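Side-chain contacts in cyclin-dependent kinase inhibitor 3 (Homo sapiens, PDB 1FPZ), which removes phosphate from phosphotyrosine, phosphoserine and phosphothreonine in proteins, and dephosphorylates the cell-cycle kinase CDK2 in a cyclin-dependent manner: residues T136-Y141 with G145-V150; S163-Q166 with L171-L174; Q73-F78 with D94-C99; V150-L155 with E165-S170. The protein carries 1 engineered substitution. All blocks are in the same frame, centred on the assembly; numbering follows the deposited sequence.

Interaction 1 of 4, residues T136-Y141 with G145-V150; sequences TLIHSY and GRSCLV. Engineered in segment 136-141: S140 (natural residue Cys). With SO4 (sulfate ion), chain G.
R146 keeps CG beside its backbone N, anti to the carbonyl carbon (chi1 -76°), and a bend at chi3 (-74°) then brings the guanidinium round with its edge toward the sulfate; its CB, placed by the start of the helix, lies 3.0 Å from S140 OG. S140 is an engineered replacement for the cysteine predicted to form the phosphocysteine intermediate. Behind it, S147 OG lies 3.2 Å from S140 N, too poorly angled for a hydrogen bond, and I138 CD1 reaches S147 O at 3.6 Å. R146 N donates to sulfate O4 (2.6 Å), while the placing of sulfate O1 near the side chain is doubtful. The ion, probably from the crystallisation liquor, sits where the substrate phosphate would probably bind, consistent with the signature P-loop of protein-tyrosine phosphatases, in which histidine and cysteine open the loop and arginine closes it. H139 ND1 donates to S140 O at 2.5 Å, in the carbonyl plane on a lone pair. E83, from helix 81-86, forms a salt bridge with R146. Strand 136-139 runs between strands 42-46 and 74-77, while helix 146-158 sets V150 against helix 116-131 and S147 against L45.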
loop_
_atom_site.group_PDB
_atom_site.type_symbol
_atom_site.label_atom_id
_atom_site.label_comp_id
_atom_site.label_asym_id
_atom_site.label_seq_id
_atom_site.Cartn_x
_atom_site.Cartn_y
_atom_site.Cartn_z
ATOM N N THR A 136 -5.435 -8.583 3.557
ATOM C CA THR A 136 -4.740 -7.307 3.675
ATOM C C THR A 136 -4.937 -6.291 2.537
ATOM O O THR A 136 -4.871 -6.627 1.357
ATOM C CB THR A 136 -3.262 -7.579 3.835
ATOM O OG1 THR A 136 -3.078 -8.425 4.966
ATOM C CG2 THR A 136 -2.474 -6.297 4.021
ATOM N N LEU A 137 -5.121 -5.031 2.918
ATOM C CA LEU A 137 -5.327 -3.930 1.985
ATOM C C LEU A 137 -4.345 -2.762 2.249
ATOM O O LEU A 137 -4.087 -2.422 3.415
ATOM C CB LEU A 137 -6.746 -3.430 2.158
ATOM C CG LEU A 137 -6.988 -1.950 1.955
ATOM C CD1 LEU A 137 -7.005 -1.651 0.473
ATOM C CD2 LEU A 137 -8.315 -1.565 2.640
ATOM N N ILE A 138 -3.810 -2.138 1.183
ATOM C CA ILE A 138 -2.890 -1.011 1.372
ATOM C C ILE A 138 -3.331 0.189 0.544
ATOM O O ILE A 138 -3.870 0.037 -0.538
ATOM C CB ILE A 138 -1.419 -1.387 1.021
ATOM C CG1 ILE A 138 -1.155 -1.286 -0.491
ATOM C CG2 ILE A 138 -1.154 -2.824 1.448
ATOM C CD1 ILE A 138 0.195 -1.801 -0.900
ATOM N N HIS A 139 -3.114 1.392 1.058
ATOM C CA HIS A 139 -3.506 2.565 0.307
ATOM C C HIS A 139 -2.712 3.807 0.645
ATOM O O HIS A 139 -2.177 3.962 1.737
ATOM C CB HIS A 139 -4.991 2.864 0.524
ATOM C CG HIS A 139 -5.271 3.778 1.684
ATOM N ND1 HIS A 139 -4.787 5.070 1.750
ATOM C CD2 HIS A 139 -6.026 3.605 2.793
ATOM C CE1 HIS A 139 -5.238 5.653 2.845
ATOM N NE2 HIS A 139 -5.991 4.784 3.498
ATOM N N SER A 140 -2.674 4.695 -0.326
ATOM C CA SER A 140 -2.011 5.978 -0.247
ATOM C C SER A 140 -3.121 7.015 -0.449
ATOM O O SER A 140 -4.208 6.902 0.112
ATOM C CB SER A 140 -1.018 6.088 -1.385
ATOM O OG SER A 140 0.284 5.893 -0.917
ATOM N N TYR A 141 -2.834 8.016 -1.268
ATOM C CA TYR A 141 -3.820 9.034 -1.585
ATOM C C TYR A 141 -4.591 8.519 -2.808
ATOM O O TYR A 141 -5.810 8.346 -2.758
ATOM C CB TYR A 141 -3.121 10.363 -1.903
ATOM C CG TYR A 141 -4.092 11.437 -2.342
ATOM C CD1 TYR A 141 -3.719 12.398 -3.280
ATOM C CD2 TYR A 141 -5.415 11.436 -1.876
ATOM C CE1 TYR A 141 -4.643 13.333 -3.762
ATOM C CE2 TYR A 141 -6.346 12.366 -2.345
ATOM C CZ TYR A 141 -5.954 13.306 -3.293
ATOM O OH TYR A 141 -6.890 14.176 -3.801
ATOM N N GLY A 145 1.735 4.792 -6.806
ATOM C CA GLY A 145 3.051 5.365 -6.630
ATOM C C GLY A 145 3.642 4.921 -5.328
ATOM O O GLY A 145 4.523 4.056 -5.295
ATOM N N ARG A 146 3.179 5.530 -4.245
ATOM C CA ARG A 146 3.675 5.141 -2.953
ATOM C C ARG A 146 3.201 3.710 -2.716
ATOM O O ARG A 146 3.991 2.863 -2.328
ATOM C CB ARG A 146 3.166 6.118 -1.882
ATOM C CG ARG A 146 3.919 7.474 -1.897
ATOM C CD ARG A 146 3.459 8.443 -0.798
ATOM N NE ARG A 146 2.156 9.024 -1.096
ATOM C CZ ARG A 146 1.530 9.901 -0.325
ATOM N NH1 ARG A 146 2.099 10.308 0.815
ATOM N NH2 ARG A 146 0.338 10.370 -0.684
ATOM N N SER A 147 1.930 3.431 -2.990
ATOM C CA SER A 147 1.407 2.081 -2.785
ATOM C C SER A 147 2.025 1.055 -3.715
ATOM O O SER A 147 2.325 -0.062 -3.289
ATOM C CB SER A 147 -0.110 2.044 -2.953
ATOM O OG SER A 147 -0.739 2.666 -1.864
ATOM N N CYS A 148 2.229 1.429 -4.981
ATOM C CA CYS A 148 2.825 0.506 -5.940
ATOM C C CYS A 148 4.279 0.298 -5.616
ATOM O O CYS A 148 4.840 -0.775 -5.866
ATOM C CB CYS A 148 2.697 1.047 -7.349
ATOM S SG CYS A 148 1.020 1.415 -7.719
ATOM N N LEU A 149 4.897 1.329 -5.044
ATOM C CA LEU A 149 6.301 1.247 -4.658
ATOM C C LEU A 149 6.463 0.148 -3.601
ATOM O O LEU A 149 7.333 -0.719 -3.718
ATOM C CB LEU A 149 6.768 2.595 -4.093
ATOM C CG LEU A 149 8.199 2.778 -3.609
ATOM C CD1 LEU A 149 9.104 3.088 -4.771
ATOM C CD2 LEU A 149 8.238 3.926 -2.629
ATOM N N VAL A 150 5.609 0.182 -2.581
ATOM C CA VAL A 150 5.647 -0.805 -1.512
ATOM C C VAL A 150 5.282 -2.185 -2.066
ATOM O O VAL A 150 5.933 -3.163 -1.769
ATOM C CB VAL A 150 4.677 -0.423 -0.360
ATOM C CG1 VAL A 150 4.597 -1.537 0.651
ATOM C CG2 VAL A 150 5.153 0.859 0.321
HETATM S S SO4 G . 0.887 8.188 -4.461
HETATM O O1 SO4 G . 1.776 8.606 -3.391
HETATM O O2 SO4 G . 1.447 8.740 -5.708
HETATM O O3 SO4 G . -0.493 8.658 -4.173
HETATM O O4 SO4 G . 0.922 6.725 -4.616
#

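Interaction 2 of 4, residues S163-Q166 with L171-L174; sequences SPEQ and LRDL
E165 and R172 meet through one pair of atoms, E165 OE2 and R172 NH2, 3.9 Å apart. This is a long salt bridge, and its geometry shows why it is loose: the carboxylate and guanidinium planes stand 55° apart, and the oxygen lies well out of the guanidinium plane, where no N-H points at it. The two chains arrive in different ways. E165 folds at chi2 (-59°), which turns OE2 back along the outside of the helix toward R172, whereas R172 runs extended from CG to NE and so spans most of the two turns between them.

Further out, each group has other partners. R172 NH2 is hydrogen-bonded to the hydroxyl of Y186 in helix 183-189, its strongest polar partner, and R172 NH1 makes a salt bridge with D169 on the same helix. E165 OE1 has a weak hydrogen bond with H190 NE2. The backbone beneath is fixed at its first turn by S163, the N-cap residue, whose OG accepts from Q166 N at 2.8 Å with an N-H...O angle of 144°. Toward the other end, L174 N bonds to L171 O at 2.9 Å, a spacing of three residues, while the side chain of L171 packs on helix 146-158.

E165 and R172 both touch crystal neighbours, so their exact poses may owe something to the lattice. Attraction between opposite charges at the protein surface, without a directed N-H bond, is likely to add only modestly to the stability of helix 164-175.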
loop_
_atom_site.group_PDB
_atom_site.type_symbol
_atom_site.label_atom_id
_atom_site.label_comp_id
_atom_site.label_asym_id
_atom_site.label_seq_id
_atom_site.Cartn_x
_atom_site.Cartn_y
_atom_site.Cartn_z
ATOM N N SER A 163 13.036 -9.182 -11.389
ATOM C CA SER A 163 13.770 -7.943 -11.606
ATOM C C SER A 163 12.942 -6.734 -11.201
ATOM O O SER A 163 11.716 -6.796 -11.149
ATOM C CB SER A 163 14.127 -7.809 -13.081
ATOM O OG SER A 163 12.949 -7.655 -13.851
ATOM N N PRO A 164 13.609 -5.606 -10.928
ATOM C CA PRO A 164 12.896 -4.393 -10.537
ATOM C C PRO A 164 11.965 -4.037 -11.680
ATOM O O PRO A 164 10.820 -3.636 -11.483
ATOM C CB PRO A 164 14.024 -3.373 -10.377
ATOM C CG PRO A 164 15.229 -4.226 -10.035
ATOM C CD PRO A 164 15.062 -5.367 -10.993
ATOM N N GLU A 165 12.473 -4.209 -12.891
ATOM C CA GLU A 165 11.693 -3.907 -14.074
ATOM C C GLU A 165 10.465 -4.790 -14.158
ATOM O O GLU A 165 9.395 -4.330 -14.555
ATOM C CB GLU A 165 12.561 -4.058 -15.318
ATOM C CG GLU A 165 13.666 -3.016 -15.367
ATOM C CD GLU A 165 13.120 -1.595 -15.369
ATOM O OE1 GLU A 165 13.923 -0.659 -15.208
ATOM O OE2 GLU A 165 11.897 -1.410 -15.541
ATOM N N GLN A 166 10.611 -6.055 -13.779
ATOM C CA GLN A 166 9.484 -6.981 -13.802
ATOM C C GLN A 166 8.439 -6.659 -12.731
ATOM O O GLN A 166 7.232 -6.740 -12.977
ATOM C CB GLN A 166 9.968 -8.418 -13.612
ATOM C CG GLN A 166 10.548 -9.035 -14.871
ATOM C CD GLN A 166 10.673 -10.528 -14.772
ATOM O OE1 GLN A 166 11.400 -11.044 -13.928
ATOM N NE2 GLN A 166 9.954 -11.239 -15.638
ATOM N N LEU A 171 2.920 -4.238 -11.402
ATOM C CA LEU A 171 2.069 -3.206 -10.812
ATOM C C LEU A 171 1.480 -2.308 -11.893
ATOM O O LEU A 171 0.336 -1.844 -11.777
ATOM C CB LEU A 171 2.856 -2.374 -9.786
ATOM C CG LEU A 171 2.922 -2.902 -8.338
ATOM C CD1 LEU A 171 1.523 -2.986 -7.791
ATOM C CD2 LEU A 171 3.597 -4.268 -8.275
ATOM N N ARG A 172 2.263 -2.076 -12.945
ATOM C CA ARG A 172 1.822 -1.259 -14.071
ATOM C C ARG A 172 0.577 -1.936 -14.656
ATOM O O ARG A 172 -0.394 -1.279 -15.016
ATOM C CB ARG A 172 2.952 -1.171 -15.120
ATOM C CG ARG A 172 4.263 -0.453 -14.667
ATOM C CD ARG A 172 5.396 -0.557 -15.730
ATOM N NE ARG A 172 6.600 0.239 -15.439
ATOM C CZ ARG A 172 7.735 0.187 -16.141
ATOM N NH1 ARG A 172 7.856 -0.618 -17.193
ATOM N NH2 ARG A 172 8.768 0.933 -15.788
ATOM N N ASP A 173 0.617 -3.268 -14.703
ATOM C CA ASP A 173 -0.481 -4.072 -15.227
ATOM C C ASP A 173 -1.689 -4.022 -14.321
ATOM O O ASP A 173 -2.796 -4.325 -14.746
ATOM C CB ASP A 173 -0.036 -5.527 -15.396
ATOM C CG ASP A 173 1.110 -5.686 -16.405
ATOM O OD1 ASP A 173 1.530 -6.848 -16.648
ATOM O OD2 ASP A 173 1.588 -4.663 -16.952
ATOM N N LEU A 174 -1.464 -3.639 -13.068
ATOM C CA LEU A 174 -2.532 -3.550 -12.080
ATOM C C LEU A 174 -3.084 -2.139 -11.916
ATOM O O LEU A 174 -4.290 -1.951 -11.787
ATOM C CB LEU A 174 -2.028 -4.025 -10.713
ATOM C CG LEU A 174 -3.006 -4.525 -9.634
ATOM C CD1 LEU A 174 -2.858 -3.664 -8.391
ATOM C CD2 LEU A 174 -4.448 -4.536 -10.136
#

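Interaction 3 of 4, residues Q73-F78 with D94-C99; sequences QDIFVF and DLYQQC
I75 on strand 74-77 and Y96 on helix 92-98 are the residues whose CA atoms lie nearest across the contact, 8.2 Å from I75 CA to Y96 CA, a gap bridged by side chains. I75 holds CG1 beside its backbone N (chi1 -61°) and extends from there, which lays CD1 over one face of the Y96 ring, 3.8 Å from the centroid and 16° off the ring normal: a CH-pi contact, displaced toward the rim. The other branch, I75 CG2, comes to 3.5 Å from Y96 CE1, so the isoleucine grips the ring with two methyls while the side chains cross at about a right angle. V77, two residues along and on the same side of the strand, meets the ring differently, its CG2 standing at the edge, 3.8 Å from Y96 CE1.

The ring also touches P49 and T103, and its OH makes a weak hydrogen bond with H139 NE2, on the histidine that opens the phosphate-binding loop. An alanine here would take away the ring, which would probably leave I75 and V77 facing a gap and H139 NE2 without this weak partner.

Strand 74-77, the helices after it and the parallel neighbouring strand 102-105 form a beta-alpha-beta crossover, and the contact is where helix 92-98 packs against the central sheet in the alpha/beta fold of protein-tyrosine phosphatases.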
loop_
_atom_site.group_PDB
_atom_site.type_symbol
_atom_site.label_atom_id
_atom_site.label_comp_id
_atom_site.label_asym_id
_atom_site.label_seq_id
_atom_site.Cartn_x
_atom_site.Cartn_y
_atom_site.Cartn_z
ATOM N N GLN A 73 -8.893 -7.355 7.048
ATOM C CA GLN A 73 -8.455 -7.553 8.421
ATOM C C GLN A 73 -7.354 -6.588 8.850
ATOM O O GLN A 73 -7.315 -6.135 9.990
ATOM C CB GLN A 73 -7.965 -8.980 8.598
ATOM C CG GLN A 73 -8.809 -10.001 7.875
ATOM C CD GLN A 73 -8.746 -11.337 8.546
ATOM O OE1 GLN A 73 -9.439 -11.570 9.533
ATOM N NE2 GLN A 73 -7.894 -12.224 8.034
ATOM N N ASP A 74 -6.450 -6.300 7.929
ATOM C CA ASP A 74 -5.344 -5.386 8.181
ATOM C C ASP A 74 -5.246 -4.362 7.059
ATOM O O ASP A 74 -5.328 -4.740 5.894
ATOM C CB ASP A 74 -4.037 -6.169 8.254
ATOM C CG ASP A 74 -3.943 -7.047 9.481
ATOM O OD1 ASP A 74 -4.764 -7.979 9.625
ATOM O OD2 ASP A 74 -3.034 -6.811 10.302
ATOM N N ILE A 75 -5.063 -3.078 7.402
ATOM C CA ILE A 75 -4.924 -1.991 6.407
ATOM C C ILE A 75 -3.623 -1.188 6.605
ATOM O O ILE A 75 -3.342 -0.774 7.716
ATOM C CB ILE A 75 -6.086 -0.984 6.488
ATOM C CG1 ILE A 75 -7.407 -1.684 6.201
ATOM C CG2 ILE A 75 -5.896 0.133 5.460
ATOM C CD1 ILE A 75 -8.575 -0.805 6.442
ATOM N N PHE A 76 -2.836 -0.978 5.544
ATOM C CA PHE A 76 -1.595 -0.206 5.642
ATOM C C PHE A 76 -1.828 1.155 4.994
ATOM O O PHE A 76 -2.251 1.244 3.841
ATOM C CB PHE A 76 -0.418 -0.891 4.933
ATOM C CG PHE A 76 0.056 -2.160 5.609
ATOM C CD1 PHE A 76 -0.772 -3.281 5.700
ATOM C CD2 PHE A 76 1.338 -2.231 6.134
ATOM C CE1 PHE A 76 -0.309 -4.467 6.303
ATOM C CE2 PHE A 76 1.805 -3.405 6.741
ATOM C CZ PHE A 76 0.986 -4.516 6.821
ATOM N N VAL A 77 -1.520 2.206 5.741
ATOM C CA VAL A 77 -1.736 3.567 5.281
ATOM C C VAL A 77 -0.435 4.320 5.109
ATOM O O VAL A 77 0.339 4.433 6.065
ATOM C CB VAL A 77 -2.603 4.327 6.278
ATOM C CG1 VAL A 77 -2.789 5.779 5.823
ATOM C CG2 VAL A 77 -3.941 3.617 6.430
ATOM N N PHE A 78 -0.181 4.834 3.904
ATOM C CA PHE A 78 1.050 5.571 3.680
ATOM C C PHE A 78 0.831 7.072 3.553
ATOM O O PHE A 78 1.751 7.782 3.198
ATOM C CB PHE A 78 1.817 5.047 2.461
ATOM C CG PHE A 78 1.977 3.548 2.438
ATOM C CD1 PHE A 78 1.192 2.766 1.577
ATOM C CD2 PHE A 78 2.943 2.924 3.202
ATOM C CE1 PHE A 78 1.374 1.378 1.469
ATOM C CE2 PHE A 78 3.138 1.531 3.105
ATOM C CZ PHE A 78 2.345 0.766 2.228
ATOM N N ASP A 94 -8.328 6.167 13.507
ATOM C CA ASP A 94 -9.256 5.943 14.615
ATOM C C ASP A 94 -10.400 5.041 14.151
ATOM O O ASP A 94 -10.672 3.977 14.718
ATOM C CB ASP A 94 -9.919 7.259 15.077
ATOM C CG ASP A 94 -8.935 8.318 15.565
ATOM O OD1 ASP A 94 -9.434 9.333 16.111
ATOM O OD2 ASP A 94 -7.698 8.164 15.410
ATOM N N LEU A 95 -11.096 5.516 13.125
ATOM C CA LEU A 95 -12.233 4.796 12.571
ATOM C C LEU A 95 -11.972 3.354 12.193
ATOM O O LEU A 95 -12.807 2.488 12.468
ATOM C CB LEU A 95 -12.796 5.530 11.355
ATOM C CG LEU A 95 -13.537 6.830 11.683
ATOM C CD1 LEU A 95 -14.308 7.319 10.463
ATOM C CD2 LEU A 95 -14.502 6.587 12.841
ATOM N N TYR A 96 -10.829 3.089 11.563
ATOM C CA TYR A 96 -10.478 1.733 11.155
ATOM C C TYR A 96 -10.404 0.797 12.348
ATOM O O TYR A 96 -10.868 -0.342 12.295
ATOM C CB TYR A 96 -9.097 1.683 10.471
ATOM C CG TYR A 96 -8.981 2.256 9.080
ATOM C CD1 TYR A 96 -7.753 2.247 8.418
ATOM C CD2 TYR A 96 -10.078 2.780 8.412
ATOM C CE1 TYR A 96 -7.621 2.737 7.129
ATOM C CE2 TYR A 96 -9.958 3.273 7.127
ATOM C CZ TYR A 96 -8.726 3.246 6.489
ATOM O OH TYR A 96 -8.604 3.712 5.212
ATOM N N GLN A 97 -9.764 1.265 13.413
ATOM C CA GLN A 97 -9.599 0.444 14.591
ATOM C C GLN A 97 -10.918 0.292 15.344
ATOM O O GLN A 97 -11.191 -0.751 15.934
ATOM C CB GLN A 97 -8.512 1.042 15.465
ATOM C CG GLN A 97 -7.165 1.143 14.733
ATOM C CD GLN A 97 -6.149 1.915 15.521
ATOM O OE1 GLN A 97 -5.910 3.083 15.262
ATOM N NE2 GLN A 97 -5.560 1.269 16.509
ATOM N N GLN A 98 -11.748 1.323 15.300
ATOM C CA GLN A 98 -13.042 1.257 15.964
ATOM C C GLN A 98 -13.850 0.145 15.322
ATOM O O GLN A 98 -14.720 -0.446 15.958
ATOM C CB GLN A 98 -13.809 2.558 15.780
ATOM C CG GLN A 98 -13.153 3.769 16.405
ATOM C CD GLN A 98 -14.067 4.957 16.362
ATOM O OE1 GLN A 98 -15.253 4.827 16.637
ATOM N NE2 GLN A 98 -13.528 6.122 16.020
ATOM N N CYS A 99 -13.553 -0.130 14.051
ATOM C CA CYS A 99 -14.253 -1.160 13.292
ATOM C C CYS A 99 -13.593 -2.519 13.372
ATOM O O CYS A 99 -13.960 -3.437 12.650
ATOM C CB CYS A 99 -14.348 -0.770 11.828
ATOM S SG CYS A 99 -16.014 -0.535 11.268
#

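Interaction 4 of 4, residues V150-L155 with E165-S170; sequences VAACLL and EQAIDS
A152 and A167 form the apolar centre of this contact, each with its CB directed at the opposite helix. Their CB atoms lie 4.1 Å apart, and A152 CA and A167 CA are separated by 5.2 Å. With methyls as side chains, each alanine also reaches its partner's backbone: A167 CB is 3.8 Å from A152 O, and A152 CB is 4.0 Å from A167 O. One turn on, L155 adds two contacts, through CB to A167 CB at 4.2 Å and through CD1 to S170 CB at 4.1 Å. Its CG sits beside the backbone N (chi1 -67°), anti to the carbonyl carbon, and from there CD1 extends to S170.

The motif is a pair of helices consecutive in the chain, 146-158 and 164-175, packed through small residues. The axes of the two short segments approach to 8.9 Å at a signed crossing angle of 132°, which makes the pair oblique but nearer antiparallel than parallel. L171, the residue after segment 165-170, extends the interface onto A151, A152 and L155, and L189 of helix 183-189 packs on both A152 and I168.

The side-chain hydrogen bond between residues of these segments is internal to helix 164-175. The S170 hydroxyl is turned back along its own helix and donates to Q166 O at 3.2 Å, tilted 33° from the carbonyl plane. S170 N reaches the same oxygen from the opposite face, so two donors share Q166 O.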
loop_
_atom_site.group_PDB
_atom_site.type_symbol
_atom_site.label_atom_id
_atom_site.label_comp_id
_atom_site.label_asym_id
_atom_site.label_seq_id
_atom_site.Cartn_x
_atom_site.Cartn_y
_atom_site.Cartn_z
ATOM N N VAL A 150 5.609 0.182 -2.581
ATOM C CA VAL A 150 5.647 -0.805 -1.512
ATOM C C VAL A 150 5.282 -2.185 -2.066
ATOM O O VAL A 150 5.933 -3.163 -1.769
ATOM C CB VAL A 150 4.677 -0.423 -0.360
ATOM C CG1 VAL A 150 4.597 -1.537 0.651
ATOM C CG2 VAL A 150 5.153 0.859 0.321
ATOM N N ALA A 151 4.247 -2.256 -2.889
ATOM C CA ALA A 151 3.822 -3.531 -3.473
ATOM C C ALA A 151 4.967 -4.110 -4.282
ATOM O O ALA A 151 5.302 -5.271 -4.134
ATOM C CB ALA A 151 2.619 -3.311 -4.369
ATOM N N ALA A 152 5.566 -3.288 -5.148
ATOM C CA ALA A 152 6.664 -3.748 -5.990
ATOM C C ALA A 152 7.876 -4.111 -5.143
ATOM O O ALA A 152 8.642 -5.014 -5.484
ATOM C CB ALA A 152 7.006 -2.695 -6.991
ATOM N N CYS A 153 8.058 -3.405 -4.040
ATOM C CA CYS A 153 9.157 -3.734 -3.143
ATOM C C CYS A 153 8.922 -5.122 -2.531
ATOM O O CYS A 153 9.851 -5.903 -2.385
ATOM C CB CYS A 153 9.251 -2.695 -2.029
ATOM S SG CYS A 153 10.484 -1.455 -2.309
ATOM N N LEU A 154 7.668 -5.416 -2.176
ATOM C CA LEU A 154 7.305 -6.703 -1.560
ATOM C C LEU A 154 7.589 -7.857 -2.537
ATOM O O LEU A 154 7.987 -8.929 -2.118
ATOM C CB LEU A 154 5.822 -6.711 -1.137
ATOM C CG LEU A 154 5.266 -8.037 -0.539
ATOM C CD1 LEU A 154 5.697 -8.181 0.913
ATOM C CD2 LEU A 154 3.725 -8.075 -0.584
ATOM N N LEU A 155 7.383 -7.635 -3.834
ATOM C CA LEU A 155 7.654 -8.680 -4.822
ATOM C C LEU A 155 9.161 -8.959 -4.833
ATOM O O LEU A 155 9.565 -10.115 -4.782
ATOM C CB LEU A 155 7.173 -8.274 -6.223
ATOM C CG LEU A 155 5.647 -8.155 -6.324
ATOM C CD1 LEU A 155 5.249 -7.746 -7.720
ATOM C CD2 LEU A 155 5.002 -9.512 -5.950
ATOM N N GLU A 165 12.473 -4.209 -12.891
ATOM C CA GLU A 165 11.693 -3.907 -14.074
ATOM C C GLU A 165 10.465 -4.790 -14.158
ATOM O O GLU A 165 9.395 -4.330 -14.555
ATOM C CB GLU A 165 12.561 -4.058 -15.318
ATOM C CG GLU A 165 13.666 -3.016 -15.367
ATOM C CD GLU A 165 13.120 -1.595 -15.369
ATOM O OE1 GLU A 165 13.923 -0.659 -15.208
ATOM O OE2 GLU A 165 11.897 -1.410 -15.541
ATOM N N GLN A 166 10.611 -6.055 -13.779
ATOM C CA GLN A 166 9.484 -6.981 -13.802
ATOM C C GLN A 166 8.439 -6.659 -12.731
ATOM O O GLN A 166 7.232 -6.740 -12.977
ATOM C CB GLN A 166 9.968 -8.418 -13.612
ATOM C CG GLN A 166 10.548 -9.035 -14.871
ATOM C CD GLN A 166 10.673 -10.528 -14.772
ATOM O OE1 GLN A 166 11.400 -11.044 -13.928
ATOM N NE2 GLN A 166 9.954 -11.239 -15.638
ATOM N N ALA A 167 8.904 -6.285 -11.543
ATOM C CA ALA A 167 7.991 -5.967 -10.451
ATOM C C ALA A 167 7.224 -4.725 -10.796
ATOM O O ALA A 167 6.060 -4.574 -10.447
ATOM C CB ALA A 167 8.754 -5.763 -9.163
ATOM N N ILE A 168 7.892 -3.824 -11.489
ATOM C CA ILE A 168 7.264 -2.593 -11.894
ATOM C C ILE A 168 6.198 -2.944 -12.930
ATOM O O ILE A 168 5.071 -2.461 -12.857
ATOM C CB ILE A 168 8.353 -1.626 -12.420
ATOM C CG1 ILE A 168 9.355 -1.362 -11.281
ATOM C CG2 ILE A 168 7.740 -0.321 -12.893
ATOM C CD1 ILE A 168 10.666 -0.778 -11.716
ATOM N N ASP A 169 6.534 -3.834 -13.858
ATOM C CA ASP A 169 5.585 -4.242 -14.892
ATOM C C ASP A 169 4.319 -4.850 -14.284
ATOM O O ASP A 169 3.204 -4.567 -14.716
ATOM C CB ASP A 169 6.242 -5.254 -15.838
ATOM C CG ASP A 169 7.463 -4.685 -16.558
ATOM O OD1 ASP A 169 7.471 -3.462 -16.822
ATOM O OD2 ASP A 169 8.403 -5.458 -16.878
ATOM N N SER A 170 4.490 -5.690 -13.270
ATOM C CA SER A 170 3.331 -6.307 -12.633
ATOM C C SER A 170 2.381 -5.276 -12.037
ATOM O O SER A 170 1.167 -5.420 -12.141
ATOM C CB SER A 170 3.761 -7.280 -11.537
ATOM O OG SER A 170 4.633 -8.277 -12.029
#

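In the fold
Interactions 1, 3 and 4 are buried, whereas interaction 2 lies at the surface, its centre about 15 Å from the centre of the chain. Interaction 1 is nearly central and polar around its anion; interaction 3 is aromatic and aliphatic, and interaction 4 joins its helices by packing of small and aliphatic side chains. Strands 136-139 and 74-77, neighbours in one sheet, link interactions 1 and 3, and F78 CZ meets V150 CG2 at 3.4 Å. Helix 146-158 serves interactions 1 and 4; helix 164-175 carries interaction 4 on its inner face and the charged interaction 2 on its outer one. Interactions 2 and 3 lie on opposite sides of the chain's centre, their centres about 27 Å apart.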